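Side-chain contact in type II restriction enzyme NgoMIV (Neisseria gonorrhoeae, PDB 1FIU), which recognises the double-stranded DNA sequence 5'-GCCGGC-3' and cleaves it after the first G, working as a magnesium-dependent homotetramer: residues F41-A44 / K45-D49. Numbering follows the deposited sequence.
Sequences FNIA and KGIAD
Ile43 and Ile47, one helical turn apart, lie side by side and point the same way, and their closest side-chain atoms are Ile43 CG2 and Ile47 CD1 at 4.0 Å. Both have nearly the same conformation: CG2 stands anti to the backbone N and CG1 is folded back beside it (chi1 near -70° in both), with CD1 extended beyond. In Ile47 this lays CG1 over the preceding turn, 3.4 Å from Ile43 O. That same oxygen accepts the backbone N-H of Ile47 at 2.9 Å, nearly in line with its C=O bond. The same i+4 to i pattern continues on either side, from Lys45 N to Phe41 O (3.1 Å), from Gly46 N to Asn42 O and from Ala48 N to Ala44 O (3.0 Å), the last with its N-H directed at the acceptor at 164°.

In Lys45 the chain starts anti to the backbone N, beside the carbonyl carbon, and then bends at chi2 (92°). Its CB lies 3.4 Å from Phe41 O, while the amine at its end is hydrogen-bonded to Gly28 O. The buried isoleucine pair meets Leu249 of helix 246-256, and Ile43 also reaches Leu253; the Ala44 methyl group packs against Asn32 and Ala33. Regular i+4 to i backbone bonds mark an alpha-helix, here 38-50, whose i, i+4 isoleucine pair packs on helix 246-256, away from the magnesium site.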
ATOM      1  N   PHE I  41     -26.431 -10.618  22.528  1.00 22.96           N
ATOM      2  CA  PHE I  41     -26.935 -10.770  23.893  1.00 22.41           C
ATOM      3  C   PHE I  41     -26.708 -12.183  24.421  1.00 22.21           C
ATOM      4  O   PHE I  41     -26.155 -12.363  25.505  1.00 20.63           O
ATOM      5  CB  PHE I  41     -28.444 -10.457  23.909  1.00 24.17           C
ATOM      6  CG  PHE I  41     -29.088 -10.623  25.261  1.00 24.03           C
ATOM      7  CD1 PHE I  41     -29.303  -9.517  26.078  1.00 23.73           C
ATOM      8  CD2 PHE I  41     -29.475 -11.887  25.712  1.00 29.38           C
ATOM      9  CE1 PHE I  41     -29.899  -9.664  27.335  1.00 26.66           C
ATOM     10  CE2 PHE I  41     -30.068 -12.045  26.973  1.00 29.40           C
ATOM     11  CZ  PHE I  41     -30.280 -10.927  27.778  1.00 25.22           C
ATOM     12  N   ASN I  42     -27.137 -13.187  23.655  1.00 22.57           N
ATOM     13  CA  ASN I  42     -26.983 -14.575  24.084  1.00 23.01           C
ATOM     14  C   ASN I  42     -25.555 -15.099  24.101  1.00 20.56           C
ATOM     15  O   ASN I  42     -25.185 -15.883  24.987  1.00 21.42           O
ATOM     16  CB  ASN I  42     -27.850 -15.508  23.233  1.00 25.90           C
ATOM     17  CG  ASN I  42     -29.321 -15.270  23.457  1.00 29.67           C
ATOM     18  OD1 ASN I  42     -29.747 -15.055  24.590  1.00 27.71           O
ATOM     19  ND2 ASN I  42     -30.106 -15.308  22.388  1.00 32.17           N
ATOM     20  N   ILE I  43     -24.752 -14.692  23.122  1.00 23.09           N
ATOM     21  CA  ILE I  43     -23.366 -15.141  23.087  1.00 21.08           C
ATOM     22  C   ILE I  43     -22.626 -14.563  24.299  1.00 20.50           C
ATOM     23  O   ILE I  43     -21.948 -15.286  25.017  1.00 22.79           O
ATOM     24  CB  ILE I  43     -22.647 -14.709  21.771  1.00 22.22           C
ATOM     25  CG1 ILE I  43     -23.231 -15.477  20.575  1.00 24.52           C
ATOM     26  CG2 ILE I  43     -21.148 -15.017  21.869  1.00 21.36           C
ATOM     27  CD1 ILE I  43     -22.752 -14.929  19.241  1.00 23.33           C
ATOM     28  N   ALA I  44     -22.777 -13.268  24.536  1.00 20.65           N
ATOM     29  CA  ALA I  44     -22.103 -12.625  25.662  1.00 23.96           C
ATOM     30  C   ALA I  44     -22.502 -13.230  27.014  1.00 23.72           C
ATOM     31  O   ALA I  44     -21.677 -13.381  27.916  1.00 24.25           O
ATOM     32  CB  ALA I  44     -22.391 -11.167  25.658  1.00 19.41           C
ATOM     33  N   LYS I  45     -23.779 -13.554  27.148  1.00 24.08           N
ATOM     34  CA  LYS I  45     -24.285 -14.152  28.377  1.00 25.66           C
ATOM     35  C   LYS I  45     -23.667 -15.531  28.585  1.00 22.70           C
ATOM     36  O   LYS I  45     -23.262 -15.878  29.702  1.00 23.29           O
ATOM     37  CB  LYS I  45     -25.797 -14.296  28.285  1.00 29.12           C
ATOM     38  CG  LYS I  45     -26.457 -14.622  29.595  1.00 35.90           C
ATOM     39  CD  LYS I  45     -26.876 -13.341  30.271  1.00 41.05           C
ATOM     40  CE  LYS I  45     -28.004 -13.590  31.253  1.00 40.99           C
ATOM     41  NZ  LYS I  45     -28.553 -12.303  31.733  1.00 40.29           N
ATOM     42  N   GLY I  46     -23.625 -16.318  27.509  1.00 19.80           N
ATOM     43  CA  GLY I  46     -23.036 -17.643  27.596  1.00 22.48           C
ATOM     44  C   GLY I  46     -21.565 -17.560  27.999  1.00 21.49           C
ATOM     45  O   GLY I  46     -21.082 -18.329  28.842  1.00 21.79           O
ATOM     46  N   ILE I  47     -20.838 -16.623  27.398  1.00 22.83           N
ATOM     47  CA  ILE I  47     -19.426 -16.488  27.729  1.00 22.20           C
ATOM     48  C   ILE I  47     -19.236 -16.092  29.196  1.00 20.36           C
ATOM     49  O   ILE I  47     -18.421 -16.691  29.909  1.00 21.27           O
ATOM     50  CB  ILE I  47     -18.741 -15.436  26.816  1.00 20.07           C
ATOM     51  CG1 ILE I  47     -18.617 -15.984  25.397  1.00 20.76           C
ATOM     52  CG2 ILE I  47     -17.365 -15.085  27.368  1.00 21.06           C
ATOM     53  CD1 ILE I  47     -18.022 -14.967  24.398  1.00 21.44           C
ATOM     54  N   ALA I  48     -20.008 -15.105  29.652  1.00 21.52           N
ATOM     55  CA  ALA I  48     -19.897 -14.651  31.036  1.00 23.42           C
ATOM     56  C   ALA I  48     -20.224 -15.803  31.991  1.00 24.37           C
ATOM     57  O   ALA I  48     -19.609 -15.934  33.049  1.00 23.51           O
ATOM     58  CB  ALA I  48     -20.823 -13.470  31.280  1.00 24.55           C
ATOM     59  N   ASP I  49     -21.180 -16.655  31.626  1.00 23.60           N
ATOM     60  CA  ASP I  49     -21.509 -17.790  32.501  1.00 26.44           C
ATOM     61  C   ASP I  49     -20.306 -18.736  32.581  1.00 25.03           C
ATOM     62  O   ASP I  49     -19.936 -19.215  33.652  1.00 26.07           O
ATOM     63  CB  ASP I  49     -22.727 -18.564  31.977  1.00 29.10           C
ATOM     64  CG  ASP I  49     -23.123 -19.717  32.899  1.00 40.20           C
ATOM     65  OD1 ASP I  49     -23.562 -19.442  34.042  1.00 43.45           O
ATOM     66  OD2 ASP I  49     -22.980 -20.896  32.493  1.00 40.42           O
TER